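PDB 2XHS: nuclear hormone receptor FTZ-F1 from Drosophila melanogaster, which probably regulates transcription as an NR5A-class nuclear receptor, its ligand-binding domain forming a complex with a peptide of the Fushi tarazu protein. Local coordinates for residues R16-S21 with N68-K73; I22-W27 with F146-Y151; V152-L157 with A182-Y187. One frame throughout, in Å; residues are numbered along the deposited sequence.

Overall arrangement
Starting from the N terminus, helix 13-20 takes part in contact 1, which closes a loop of 46 mostly helical residues by reaching the loop after helix 47-67. Contact 2 starts directly afterwards, at the junction into helix 24-39, and closes a longer loop of 118 residues at the start of helix 148-159. Their segments alternate along the chain, so the two contacts cross and neither nests in the other. Contact 3 follows in series, tying the continuation of helix 148-159 to helix 170-191. Helix 148-159 serves contacts 2 and 3 and also touches contact 1: Met148 meets Val19, Val152 meets Ile22, and Phe156 meets both Phe18 and Thr69 of the 68-73 loop.

Contact 1 (R16-S21 with N68-K73); sequences REFVQS and NTVFFK
Phe18 brings CZ to the edge of the Phe71 ring, and the two side chains run nearly perpendicular to each other. The CZ of Phe18 lies 4.0 Å from CE2 of Phe71, in the plane of the Phe71 ring, while Phe71 CE2 comes obliquely to the Phe18 ring. Val70 joins from the same segment: its CG1 methyl stands 4.2 Å from Phe18 CE1, at the edge of that ring and near its plane. Phe18 can reach both because its CG is anti to the carbonyl carbon (chi1 -71°), which swings the ring off helix 13-20 to the loop at 68-73. A large flat apolar group suits this buried position, and Phe156 of helix 148-159 meets the ring as well. Val70 is exposed, so only part of the contact is shielded from water. Small and purely apolar, the contact joins the N-terminal helix to the loop between helices 47-67 and 77-102, where the run from Trp65 through Phe72 to Gln80 and Leu84 matches the nuclear-receptor ligand-binding-domain signature.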
ATOM      1  N   ARG A  16      10.747  15.397  -0.124  1.00 45.74           N
ATOM      2  CA  ARG A  16      11.189  15.288   1.213  1.00 46.13           C
ATOM      3  C   ARG A  16       9.976  15.242   2.055  1.00 47.52           C
ATOM      4  O   ARG A  16       9.927  14.536   3.015  1.00 47.95           O
ATOM      5  CB  ARG A  16      11.970  16.500   1.591  1.00 45.46           C
ATOM      6  CG  ARG A  16      13.337  16.539   1.098  1.00 48.44           C
ATOM      7  CD  ARG A  16      14.130  17.538   1.880  1.00 53.18           C
ATOM      8  NE  ARG A  16      14.872  18.397   0.996  1.00 55.94           N
ATOM      9  CZ  ARG A  16      14.567  19.660   0.794  1.00 58.75           C
ATOM     10  NH1 ARG A  16      13.584  20.216   1.449  1.00 58.59           N
ATOM     11  NH2 ARG A  16      15.263  20.374  -0.041  1.00 62.41           N
ATOM     12  N   GLU A  17       9.004  16.056   1.714  1.00 48.84           N
ATOM     13  CA  GLU A  17       7.764  16.138   2.451  1.00 51.52           C
ATOM     14  C   GLU A  17       6.962  14.883   2.405  1.00 50.89           C
ATOM     15  O   GLU A  17       6.292  14.551   3.332  1.00 50.87           O
ATOM     16  CB  GLU A  17       6.937  17.290   1.952  1.00 53.37           C
ATOM     17  CG  GLU A  17       7.628  18.601   2.106  1.00 62.01           C
ATOM     18  CD  GLU A  17       6.867  19.743   1.498  1.00 70.89           C
ATOM     19  OE1 GLU A  17       5.687  19.564   1.182  1.00 73.79           O
ATOM     20  OE2 GLU A  17       7.455  20.819   1.328  1.00 70.54           O
ATOM     21  N   PHE A  18       6.989  14.217   1.278  1.00 50.26           N
ATOM     22  CA  PHE A  18       6.357  12.953   1.134  1.00 49.73           C
ATOM     23  C   PHE A  18       7.005  11.936   2.006  1.00 50.21           C
ATOM     24  O   PHE A  18       6.371  11.127   2.598  1.00 50.71           O
ATOM     25  CB  PHE A  18       6.500  12.512  -0.286  1.00 50.34           C
ATOM     26  CG  PHE A  18       5.677  13.279  -1.228  1.00 50.30           C
ATOM     27  CD1 PHE A  18       4.645  14.032  -0.791  1.00 51.25           C
ATOM     28  CD2 PHE A  18       5.930  13.243  -2.557  1.00 53.19           C
ATOM     29  CE1 PHE A  18       3.887  14.718  -1.658  1.00 54.03           C
ATOM     30  CE2 PHE A  18       5.168  13.938  -3.414  1.00 53.92           C
ATOM     31  CZ  PHE A  18       4.152  14.670  -2.967  1.00 54.08           C
ATOM     32  N   VAL A  19       8.300  11.950   2.070  1.00 50.70           N
ATOM     33  CA  VAL A  19       8.933  10.955   2.874  1.00 51.73           C
ATOM     34  C   VAL A  19       8.684  11.212   4.322  1.00 54.40           C
ATOM     35  O   VAL A  19       8.932  10.393   5.150  1.00 55.49           O
ATOM     36  CB  VAL A  19      10.381  10.895   2.629  1.00 50.81           C
ATOM     37  CG1 VAL A  19      10.967  10.076   3.673  1.00 50.72           C
ATOM     38  CG2 VAL A  19      10.625  10.255   1.330  1.00 49.90           C
ATOM     39  N   GLN A  20       8.238  12.405   4.612  1.00 57.77           N
ATOM     40  CA  GLN A  20       7.899  12.826   5.939  1.00 60.75           C
ATOM     41  C   GLN A  20       6.722  12.093   6.472  1.00 61.37           C
ATOM     42  O   GLN A  20       6.599  11.849   7.641  1.00 62.48           O
ATOM     43  CB  GLN A  20       7.558  14.288   5.906  1.00 62.00           C
ATOM     44  CG  GLN A  20       8.695  15.150   6.254  1.00 67.61           C
ATOM     45  CD  GLN A  20       9.433  14.597   7.396  1.00 74.56           C
ATOM     46  OE1 GLN A  20       8.843  14.074   8.312  1.00 78.60           O
ATOM     47  NE2 GLN A  20      10.733  14.701   7.363  1.00 77.22           N
ATOM     48  N   SER A  21       5.837  11.754   5.575  1.00 61.78           N
ATOM     49  CA  SER A  21       4.565  11.214   5.914  1.00 62.13           C
ATOM     50  C   SER A  21       4.617   9.756   6.178  1.00 61.96           C
ATOM     51  O   SER A  21       3.649   9.160   6.550  1.00 62.65           O
ATOM     52  CB  SER A  21       3.639  11.500   4.775  1.00 62.39           C
ATOM     53  OG  SER A  21       3.953  12.764   4.290  1.00 64.06           O
ATOM     54  N   ASN A  68      -4.247  13.016   5.415  1.00 54.21           N
ATOM     55  CA  ASN A  68      -3.357  14.075   5.781  1.00 56.29           C
ATOM     56  C   ASN A  68      -2.514  14.482   4.641  1.00 57.71           C
ATOM     57  O   ASN A  68      -1.683  15.337   4.747  1.00 58.01           O
ATOM     58  CB  ASN A  68      -2.482  13.621   6.898  1.00 56.81           C
ATOM     59  CG  ASN A  68      -3.144  13.742   8.201  1.00 60.07           C
ATOM     60  OD1 ASN A  68      -3.516  12.769   8.796  1.00 64.49           O
ATOM     61  ND2 ASN A  68      -3.304  14.951   8.661  1.00 64.66           N
ATOM     62  N   THR A  69      -2.767  13.864   3.519  1.00 59.86           N
ATOM     63  CA  THR A  69      -2.071  14.152   2.305  1.00 62.00           C
ATOM     64  C   THR A  69      -2.364  15.519   1.803  1.00 63.58           C
ATOM     65  O   THR A  69      -3.446  16.043   1.944  1.00 63.91           O
ATOM     66  CB  THR A  69      -2.522  13.264   1.236  1.00 61.62           C
ATOM     67  OG1 THR A  69      -1.469  12.365   0.917  1.00 65.06           O
ATOM     68  CG2 THR A  69      -2.836  14.096   0.060  1.00 63.52           C
ATOM     69  N   VAL A  70      -1.376  16.110   1.183  1.00 65.82           N
ATOM     70  CA  VAL A  70      -1.530  17.461   0.751  1.00 68.18           C
ATOM     71  C   VAL A  70      -2.633  17.565  -0.260  1.00 69.38           C
ATOM     72  O   VAL A  70      -3.409  18.493  -0.234  1.00 70.27           O
ATOM     73  CB  VAL A  70      -0.225  17.975   0.180  1.00 68.04           C
ATOM     74  CG1 VAL A  70       0.425  16.907  -0.606  1.00 67.48           C
ATOM     75  CG2 VAL A  70      -0.480  19.151  -0.677  1.00 67.95           C
ATOM     76  N   PHE A  71      -2.671  16.647  -1.198  1.00 69.76           N
ATOM     77  CA  PHE A  71      -3.682  16.665  -2.227  1.00 71.03           C
ATOM     78  C   PHE A  71      -5.097  16.387  -1.811  1.00 70.95           C
ATOM     79  O   PHE A  71      -6.022  16.969  -2.306  1.00 71.02           O
ATOM     80  CB  PHE A  71      -3.274  15.720  -3.299  1.00 71.18           C
ATOM     81  CG  PHE A  71      -1.941  15.995  -3.809  1.00 74.81           C
ATOM     82  CD1 PHE A  71      -1.766  16.860  -4.833  1.00 78.76           C
ATOM     83  CD2 PHE A  71      -0.859  15.417  -3.249  1.00 78.56           C
ATOM     84  CE1 PHE A  71      -0.539  17.121  -5.303  1.00 81.96           C
ATOM     85  CE2 PHE A  71       0.365  15.679  -3.713  1.00 82.09           C
ATOM     86  CZ  PHE A  71       0.530  16.534  -4.741  1.00 83.27           C
ATOM     87  N   PHE A  72      -5.261  15.456  -0.904  1.00 70.36           N
ATOM     88  CA  PHE A  72      -6.565  15.097  -0.439  1.00 69.72           C
ATOM     89  C   PHE A  72      -7.192  16.251   0.243  1.00 71.10           C
ATOM     90  O   PHE A  72      -8.372  16.423   0.208  1.00 71.91           O
ATOM     91  CB  PHE A  72      -6.477  13.959   0.532  1.00 68.98           C
ATOM     92  CG  PHE A  72      -6.866  12.664  -0.038  1.00 64.85           C
ATOM     93  CD1 PHE A  72      -6.359  12.247  -1.215  1.00 60.19           C
ATOM     94  CD2 PHE A  72      -7.731  11.856   0.616  1.00 60.94           C
ATOM     95  CE1 PHE A  72      -6.722  11.075  -1.714  1.00 58.73           C
ATOM     96  CE2 PHE A  72      -8.077  10.691   0.104  1.00 57.90           C
ATOM     97  CZ  PHE A  72      -7.570  10.299  -1.054  1.00 59.80           C
ATOM     98  N   LYS A  73      -6.384  17.083   0.841  1.00 72.59           N
ATOM     99  CA  LYS A  73      -6.907  18.136   1.651  1.00 74.81           C
ATOM    100  C   LYS A  73      -7.817  18.986   0.812  1.00 74.75           C
ATOM    101  O   LYS A  73      -8.799  19.523   1.284  1.00 75.65           O
ATOM    102  CB  LYS A  73      -5.764  18.969   2.194  1.00 75.88           C
ATOM    103  CG  LYS A  73      -4.764  18.161   2.983  1.00 80.45           C
ATOM    104  CD  LYS A  73      -3.935  19.043   3.892  1.00 85.72           C
ATOM    105  CE  LYS A  73      -3.598  18.319   5.179  1.00 87.62           C
ATOM    106  NZ  LYS A  73      -2.470  18.932   5.921  1.00 88.22           N
TER

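Contact 2 (I22-W27 with F146-Y151); sequences IDDREW and FDMGDY
Ile22 packs on Met148 and Tyr151, joining the N-terminal part of the chain to one of the central helices of the nuclear-receptor ligand-binding fold, an antiparallel helical sandwich. Its CB is 4.0 Å from the CE methyl of Met148, a selenomethionine, and its CG2 branch is equally near that methyl, the two side chains lying alongside and pointing opposite ways. The other branch, CG1, sits anti to the carbonyl carbon (chi1 -52°) and packs on Val152, one turn after Met148 in helix 148-159. At the tip, CD1 comes obliquely to the Tyr151 ring, 4.5 Å from CE2. A beta-branched side chain fits here, since one arm lies on Met148 while the other reaches Val152 and Tyr151. Met148 is bent at chi2 and chi3, and its flexible chain also carries CE to 4.2 Å from Asp24 OD2; the oxygen's polar partner is Asn103, through a weak hydrogen bond. The phenol of Tyr151 is buried but satisfied, its OH bonded to Asp95, while His98 stacks on the ring. Helix 148-159 opens with a capping box between Asp147 and Asp150. On its return side, Asp147 N donates to Asp150 OD2 over 2.9 Å, with an N-H...O angle of 148°, meeting the anti side of the oxygen 21° out of the carboxylate plane.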
ATOM      1  N   ILE A  22       5.778   9.174   6.043  1.00 61.94           N
ATOM      2  CA  ILE A  22       5.899   7.772   6.267  1.00 61.54           C
ATOM      3  C   ILE A  22       6.577   7.486   7.568  1.00 62.77           C
ATOM      4  O   ILE A  22       7.660   7.949   7.807  1.00 63.99           O
ATOM      5  CB  ILE A  22       6.754   7.171   5.192  1.00 60.12           C
ATOM      6  CG1 ILE A  22       6.229   7.580   3.837  1.00 60.43           C
ATOM      7  CG2 ILE A  22       6.707   5.718   5.258  1.00 60.33           C
ATOM      8  CD1 ILE A  22       4.884   7.121   3.584  1.00 61.28           C
ATOM      9  N   ASP A  23       5.940   6.710   8.423  1.00 63.42           N
ATOM     10  CA  ASP A  23       6.621   6.205   9.577  1.00 63.79           C
ATOM     11  C   ASP A  23       6.639   4.716   9.416  1.00 63.02           C
ATOM     12  O   ASP A  23       5.687   4.068   9.714  1.00 63.23           O
ATOM     13  CB  ASP A  23       5.877   6.566  10.839  1.00 65.24           C
ATOM     14  CG  ASP A  23       6.778   6.652  12.039  1.00 70.18           C
ATOM     15  OD1 ASP A  23       7.736   5.882  12.129  1.00 72.74           O
ATOM     16  OD2 ASP A  23       6.520   7.480  12.917  1.00 74.11           O
ATOM     17  N   ASP A  24       7.735   4.177   8.928  1.00 62.50           N
ATOM     18  CA  ASP A  24       7.862   2.761   8.749  1.00 62.04           C
ATOM     19  C   ASP A  24       7.784   2.127  10.091  1.00 62.96           C
ATOM     20  O   ASP A  24       7.266   1.057  10.245  1.00 63.67           O
ATOM     21  CB  ASP A  24       9.194   2.388   8.112  1.00 61.48           C
ATOM     22  CG  ASP A  24       9.205   2.574   6.648  1.00 57.58           C
ATOM     23  OD1 ASP A  24       8.143   2.754   6.077  1.00 53.33           O
ATOM     24  OD2 ASP A  24      10.275   2.519   6.059  1.00 50.36           O
ATOM     25  N   ARG A  25       8.334   2.779  11.082  1.00 64.15           N
ATOM     26  CA  ARG A  25       8.389   2.163  12.378  1.00 65.64           C
ATOM     27  C   ARG A  25       7.034   1.877  12.944  1.00 63.75           C
ATOM     28  O   ARG A  25       6.813   0.852  13.552  1.00 62.33           O
ATOM     29  CB  ARG A  25       9.170   3.040  13.326  1.00 67.60           C
ATOM     30  CG  ARG A  25      10.628   2.688  13.378  1.00 72.95           C
ATOM     31  CD  ARG A  25      11.262   3.177  14.646  1.00 82.17           C
ATOM     32  NE  ARG A  25      12.541   3.797  14.360  1.00 88.95           N
ATOM     33  CZ  ARG A  25      12.825   5.062  14.620  1.00 92.73           C
ATOM     34  NH1 ARG A  25      11.933   5.827  15.214  1.00 93.98           N
ATOM     35  NH2 ARG A  25      14.009   5.553  14.313  1.00 93.37           N
ATOM     36  N   GLU A  26       6.140   2.812  12.767  1.00 62.54           N
ATOM     37  CA  GLU A  26       4.819   2.668  13.279  1.00 62.56           C
ATOM     38  C   GLU A  26       4.155   1.505  12.609  1.00 61.54           C
ATOM     39  O   GLU A  26       3.410   0.775  13.214  1.00 62.19           O
ATOM     40  CB  GLU A  26       4.048   3.922  13.010  1.00 62.67           C
ATOM     41  CG  GLU A  26       2.943   4.149  13.942  1.00 68.79           C
ATOM     42  CD  GLU A  26       2.326   5.472  13.698  1.00 80.48           C
ATOM     43  OE1 GLU A  26       2.934   6.261  12.966  1.00 82.04           O
ATOM     44  OE2 GLU A  26       1.242   5.741  14.241  1.00 85.40           O
ATOM     45  N   TRP A  27       4.413   1.344  11.335  1.00 59.81           N
ATOM     46  CA  TRP A  27       3.803   0.273  10.617  1.00 58.39           C
ATOM     47  C   TRP A  27       4.196  -1.067  11.119  1.00 57.58           C
ATOM     48  O   TRP A  27       3.373  -1.898  11.319  1.00 57.49           O
ATOM     49  CB  TRP A  27       4.261   0.352   9.191  1.00 58.70           C
ATOM     50  CG  TRP A  27       3.498  -0.475   8.279  1.00 59.68           C
ATOM     51  CD1 TRP A  27       2.374  -0.132   7.646  1.00 60.58           C
ATOM     52  CD2 TRP A  27       3.805  -1.793   7.866  1.00 59.85           C
ATOM     53  NE1 TRP A  27       1.946  -1.143   6.862  1.00 61.34           N
ATOM     54  CE2 TRP A  27       2.818  -2.181   6.979  1.00 60.86           C
ATOM     55  CE3 TRP A  27       4.824  -2.681   8.159  1.00 58.54           C
ATOM     56  CZ2 TRP A  27       2.813  -3.404   6.386  1.00 62.59           C
ATOM     57  CZ3 TRP A  27       4.807  -3.887   7.585  1.00 56.51           C
ATOM     58  CH2 TRP A  27       3.820  -4.245   6.703  1.00 60.38           C
ATOM     59  N   PHE A 146      14.983   0.587  -6.402  1.00 40.34           N
ATOM     60  CA  PHE A 146      13.788   1.137  -5.823  1.00 39.93           C
ATOM     61  C   PHE A 146      14.137   1.678  -4.476  1.00 40.01           C
ATOM     62  O   PHE A 146      14.666   0.982  -3.665  1.00 42.37           O
ATOM     63  CB  PHE A 146      12.849  -0.046  -5.647  1.00 39.28           C
ATOM     64  CG  PHE A 146      11.503   0.287  -5.106  1.00 39.42           C
ATOM     65  CD1 PHE A 146      10.770   1.294  -5.620  1.00 39.64           C
ATOM     66  CD2 PHE A 146      10.960  -0.463  -4.113  1.00 34.38           C
ATOM     67  CE1 PHE A 146       9.559   1.553  -5.133  1.00 38.66           C
ATOM     68  CE2 PHE A 146       9.757  -0.195  -3.640  1.00 31.77           C
ATOM     69  CZ  PHE A 146       9.061   0.811  -4.138  1.00 36.13           C
ATOM     70  N   ASP A 147      13.825   2.928  -4.219  1.00 38.25           N
ATOM     71  CA  ASP A 147      14.197   3.526  -2.965  1.00 37.96           C
ATOM     72  C   ASP A 147      13.025   4.118  -2.253  1.00 38.25           C
ATOM     73  O   ASP A 147      11.946   4.070  -2.729  1.00 37.97           O
ATOM     74  CB  ASP A 147      15.319   4.532  -3.136  1.00 38.47           C
ATOM     75  CG  ASP A 147      14.836   5.852  -3.467  1.00 37.87           C
ATOM     76  OD1 ASP A 147      13.637   5.999  -3.420  1.00 40.90           O
ATOM     77  OD2 ASP A 147      15.622   6.742  -3.746  1.00 34.76           O
HETATM   78  N   MSE A 148      13.252   4.666  -1.082  1.00 39.22           N
HETATM   79  CA  MSE A 148      12.185   5.209  -0.294  1.00 39.90           C
HETATM   80  C   MSE A 148      11.524   6.326  -1.039  1.00 38.52           C
HETATM   81  O   MSE A 148      10.357   6.520  -0.957  1.00 37.69           O
HETATM   82  CB  MSE A 148      12.732   5.709   1.023  1.00 40.48           C
HETATM   83  CG  MSE A 148      11.776   6.496   1.893  1.00 47.22           C
HETATM   84 SE   MSE A 148      10.511   5.517   2.851  1.00 65.46          SE
HETATM   85  CE  MSE A 148      10.557   6.365   4.456  1.00 64.38           C
ATOM     86  N   GLY A 149      12.290   7.084  -1.773  1.00 38.73           N
ATOM     87  CA  GLY A 149      11.737   8.157  -2.546  1.00 37.99           C
ATOM     88  C   GLY A 149      10.829   7.731  -3.653  1.00 38.40           C
ATOM     89  O   GLY A 149       9.825   8.321  -3.884  1.00 38.52           O
ATOM     90  N   ASP A 150      11.220   6.693  -4.346  1.00 37.08           N
ATOM     91  CA  ASP A 150      10.447   6.157  -5.410  1.00 35.96           C
ATOM     92  C   ASP A 150       9.147   5.652  -4.905  1.00 36.66           C
ATOM     93  O   ASP A 150       8.144   5.837  -5.505  1.00 38.85           O
ATOM     94  CB  ASP A 150      11.177   4.976  -5.999  1.00 36.14           C
ATOM     95  CG  ASP A 150      12.435   5.346  -6.642  1.00 38.06           C
ATOM     96  OD1 ASP A 150      12.453   6.346  -7.319  1.00 40.76           O
ATOM     97  OD2 ASP A 150      13.404   4.630  -6.516  1.00 39.46           O
ATOM     98  N   TYR A 151       9.193   4.978  -3.785  1.00 35.63           N
ATOM     99  CA  TYR A 151       8.042   4.345  -3.208  1.00 35.68           C
ATOM    100  C   TYR A 151       6.938   5.294  -2.828  1.00 35.98           C
ATOM    101  O   TYR A 151       5.808   4.978  -2.970  1.00 37.47           O
ATOM    102  CB  TYR A 151       8.489   3.497  -2.028  1.00 35.70           C
ATOM    103  CG  TYR A 151       7.469   3.268  -0.957  1.00 38.05           C
ATOM    104  CD1 TYR A 151       6.463   2.369  -1.121  1.00 41.07           C
ATOM    105  CD2 TYR A 151       7.528   3.940   0.223  1.00 38.21           C
ATOM    106  CE1 TYR A 151       5.554   2.168  -0.173  1.00 41.38           C
ATOM    107  CE2 TYR A 151       6.608   3.742   1.168  1.00 40.86           C
ATOM    108  CZ  TYR A 151       5.630   2.847   0.967  1.00 41.25           C
ATOM    109  OH  TYR A 151       4.705   2.627   1.921  1.00 45.49           O
TER

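Contact 3 (V152-L157 with A182-Y187); sequences VCMKFL and AALLDY
Two sequence-adjacent helices of the ligand-binding domain, 148-159 and 170-191, run antiparallel side by side, and Leu184 of the second is pressed against Cys153, Met154 and Leu157 of the first. The helix segments approach to 10.0 Å between axes, their directions 157° apart, a spacing suited to medium-sized apolar side chains. Leu184 has CG anti to its own backbone N (chi1 -175°), which directs the branched end across the interface, where both methyls are used. CD2 rests 3.7 Å from Cys153 CB and also touches Leu157, whose CD1 is 4.1 Å away; the CG of Met154, a selenomethionine, lies further off on the same methyl. CD1 sits beside CD2 on the same side of Cys153, 3.8 Å from Cys153 CB and 4.0 Å from its SG. Both methyls of the fork thus face Cys153 CB: the short side chain of the cysteine lets Leu184 come close to the helix backbone, and the two CA atoms are the nearest pair between the segments, 6.2 Å apart. Leu157 stands one turn after Cys153, so that its CD1 meets the CD2 branch from further along the helix. Replacing Leu184 by an alanine would remove CG and both methyls and is likely to open a gap between the helices, with Cys153 and Leu157 losing their shared apolar partner. All four of the touching residues are buried. Helix 198-224 covers one flank, with Phe199 on Leu184, Leu202 on Met154 and Leu206 on Leu157, while Ile15 of helix 13-20 lies on Cys153, so the pair is packed between the N-terminal helix and helix 198-224.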
ATOM      1  N   VAL A 152       7.258   6.440  -2.289  1.00 36.38           N
ATOM      2  CA  VAL A 152       6.242   7.401  -1.965  1.00 37.71           C
ATOM      3  C   VAL A 152       5.565   8.035  -3.143  1.00 38.16           C
ATOM      4  O   VAL A 152       4.416   8.317  -3.111  1.00 38.27           O
ATOM      5  CB  VAL A 152       6.725   8.454  -0.991  1.00 37.26           C
ATOM      6  CG1 VAL A 152       6.919   7.845   0.311  1.00 36.74           C
ATOM      7  CG2 VAL A 152       7.995   8.988  -1.425  1.00 40.38           C
ATOM      8  N   CYS A 153       6.352   8.331  -4.172  1.00 39.00           N
ATOM      9  CA  CYS A 153       5.829   8.954  -5.379  1.00 40.78           C
ATOM     10  C   CYS A 153       4.847   8.006  -6.045  1.00 40.80           C
ATOM     11  O   CYS A 153       3.808   8.419  -6.562  1.00 40.35           O
ATOM     12  CB  CYS A 153       6.966   9.300  -6.342  1.00 40.46           C
ATOM     13  SG  CYS A 153       8.194  10.442  -5.667  1.00 46.25           S
HETATM   14  N   MSE A 154       5.199   6.727  -6.026  1.00 41.00           N
HETATM   15  CA  MSE A 154       4.415   5.706  -6.640  1.00 42.88           C
HETATM   16  C   MSE A 154       3.117   5.501  -5.954  1.00 42.43           C
HETATM   17  O   MSE A 154       2.177   5.103  -6.555  1.00 44.03           O
HETATM   18  CB  MSE A 154       5.193   4.432  -6.732  1.00 43.63           C
HETATM   19  CG  MSE A 154       5.989   4.388  -7.945  1.00 49.27           C
HETATM   20 SE   MSE A 154       6.910   2.825  -8.024  1.00 73.81          SE
HETATM   21  CE  MSE A 154       8.357   3.352  -7.086  1.00 42.36           C
ATOM     22  N   LYS A 155       3.087   5.751  -4.671  1.00 41.85           N
ATOM     23  CA  LYS A 155       1.885   5.648  -3.897  1.00 42.12           C
ATOM     24  C   LYS A 155       0.870   6.682  -4.290  1.00 42.40           C
ATOM     25  O   LYS A 155      -0.278   6.409  -4.434  1.00 43.32           O
ATOM     26  CB  LYS A 155       2.244   5.800  -2.444  1.00 40.99           C
ATOM     27  CG  LYS A 155       1.811   4.650  -1.631  1.00 45.53           C
ATOM     28  CD  LYS A 155       1.833   4.930  -0.201  1.00 47.82           C
ATOM     29  CE  LYS A 155       0.796   4.092   0.449  1.00 51.07           C
ATOM     30  NZ  LYS A 155       0.783   4.295   1.889  1.00 57.03           N
ATOM     31  N   PHE A 156       1.320   7.900  -4.439  1.00 43.05           N
ATOM     32  CA  PHE A 156       0.492   8.962  -4.905  1.00 44.82           C
ATOM     33  C   PHE A 156       0.067   8.715  -6.301  1.00 44.76           C
ATOM     34  O   PHE A 156      -1.010   9.042  -6.687  1.00 46.33           O
ATOM     35  CB  PHE A 156       1.232  10.256  -4.846  1.00 45.34           C
ATOM     36  CG  PHE A 156       1.338  10.799  -3.498  1.00 51.47           C
ATOM     37  CD1 PHE A 156       0.277  11.406  -2.912  1.00 55.60           C
ATOM     38  CD2 PHE A 156       2.493  10.702  -2.803  1.00 57.69           C
ATOM     39  CE1 PHE A 156       0.378  11.899  -1.674  1.00 55.91           C
ATOM     40  CE2 PHE A 156       2.585  11.196  -1.561  1.00 57.76           C
ATOM     41  CZ  PHE A 156       1.531  11.789  -1.003  1.00 57.33           C
ATOM     42  N   LEU A 157       0.950   8.159  -7.084  1.00 42.63           N
ATOM     43  CA  LEU A 157       0.611   7.932  -8.432  1.00 40.36           C
ATOM     44  C   LEU A 157      -0.512   6.984  -8.448  1.00 40.70           C
ATOM     45  O   LEU A 157      -1.418   7.109  -9.214  1.00 42.19           O
ATOM     46  CB  LEU A 157       1.780   7.334  -9.146  1.00 40.29           C
ATOM     47  CG  LEU A 157       2.737   8.412  -9.549  1.00 39.82           C
ATOM     48  CD1 LEU A 157       3.666   7.901 -10.522  1.00 37.13           C
ATOM     49  CD2 LEU A 157       1.955   9.482 -10.128  1.00 41.48           C
ATOM     50  N   ALA A 182       6.244  14.127 -12.463  1.00 46.45           N
ATOM     51  CA  ALA A 182       7.335  14.972 -12.779  1.00 45.39           C
ATOM     52  C   ALA A 182       8.361  14.965 -11.700  1.00 45.12           C
ATOM     53  O   ALA A 182       9.521  14.959 -11.954  1.00 46.15           O
ATOM     54  CB  ALA A 182       6.840  16.296 -12.963  1.00 45.55           C
ATOM     55  N   ALA A 183       7.925  15.009 -10.471  1.00 43.29           N
ATOM     56  CA  ALA A 183       8.854  15.009  -9.387  1.00 42.42           C
ATOM     57  C   ALA A 183       9.611  13.722  -9.395  1.00 41.88           C
ATOM     58  O   ALA A 183      10.772  13.701  -9.110  1.00 41.36           O
ATOM     59  CB  ALA A 183       8.139  15.180  -8.106  1.00 41.64           C
ATOM     60  N   LEU A 184       8.924  12.638  -9.682  1.00 40.67           N
ATOM     61  CA  LEU A 184       9.537  11.345  -9.737  1.00 40.53           C
ATOM     62  C   LEU A 184      10.524  11.283 -10.829  1.00 41.76           C
ATOM     63  O   LEU A 184      11.552  10.693 -10.687  1.00 43.38           O
ATOM     64  CB  LEU A 184       8.513  10.258  -9.933  1.00 40.17           C
ATOM     65  CG  LEU A 184       8.944   8.804  -9.898  1.00 37.96           C
ATOM     66  CD1 LEU A 184       9.820   8.527  -8.775  1.00 37.08           C
ATOM     67  CD2 LEU A 184       7.727   8.023  -9.752  1.00 36.73           C
ATOM     68  N   LEU A 185      10.204  11.874 -11.952  1.00 41.69           N
ATOM     69  CA  LEU A 185      11.129  11.867 -13.034  1.00 41.28           C
ATOM     70  C   LEU A 185      12.379  12.612 -12.680  1.00 41.80           C
ATOM     71  O   LEU A 185      13.442  12.182 -12.957  1.00 42.17           O
ATOM     72  CB  LEU A 185      10.480  12.498 -14.239  1.00 40.97           C
ATOM     73  CG  LEU A 185      11.309  12.694 -15.482  1.00 39.71           C
ATOM     74  CD1 LEU A 185      11.904  11.442 -15.921  1.00 38.24           C
ATOM     75  CD2 LEU A 185      10.362  13.142 -16.474  1.00 41.88           C
ATOM     76  N   ASP A 186      12.239  13.748 -12.054  1.00 42.80           N
ATOM     77  CA  ASP A 186      13.364  14.554 -11.688  1.00 44.16           C
ATOM     78  C   ASP A 186      14.249  13.802 -10.737  1.00 44.34           C
ATOM     79  O   ASP A 186      15.440  13.839 -10.831  1.00 44.10           O
ATOM     80  CB  ASP A 186      12.796  15.799 -11.015  1.00 44.88           C
ATOM     81  CG  ASP A 186      13.831  16.770 -10.565  1.00 47.92           C
ATOM     82  OD1 ASP A 186      14.867  16.896 -11.186  1.00 53.64           O
ATOM     83  OD2 ASP A 186      13.601  17.436  -9.572  1.00 49.77           O
ATOM     84  N   TYR A 187      13.653  13.119  -9.791  1.00 44.92           N
ATOM     85  CA  TYR A 187      14.412  12.438  -8.794  1.00 44.39           C
ATOM     86  C   TYR A 187      15.240  11.387  -9.453  1.00 45.06           C
ATOM     87  O   TYR A 187      16.394  11.236  -9.167  1.00 44.97           O
ATOM     88  CB  TYR A 187      13.460  11.867  -7.749  1.00 44.02           C
ATOM     89  CG  TYR A 187      14.108  11.122  -6.624  1.00 43.36           C
ATOM     90  CD1 TYR A 187      14.986  11.726  -5.774  1.00 43.43           C
ATOM     91  CD2 TYR A 187      13.836   9.812  -6.416  1.00 42.71           C
ATOM     92  CE1 TYR A 187      15.574  11.027  -4.765  1.00 43.18           C
ATOM     93  CE2 TYR A 187      14.418   9.130  -5.428  1.00 44.55           C
ATOM     94  CZ  TYR A 187      15.287   9.734  -4.601  1.00 43.86           C
ATOM     95  OH  TYR A 187      15.871   9.020  -3.604  1.00 42.55           O
TER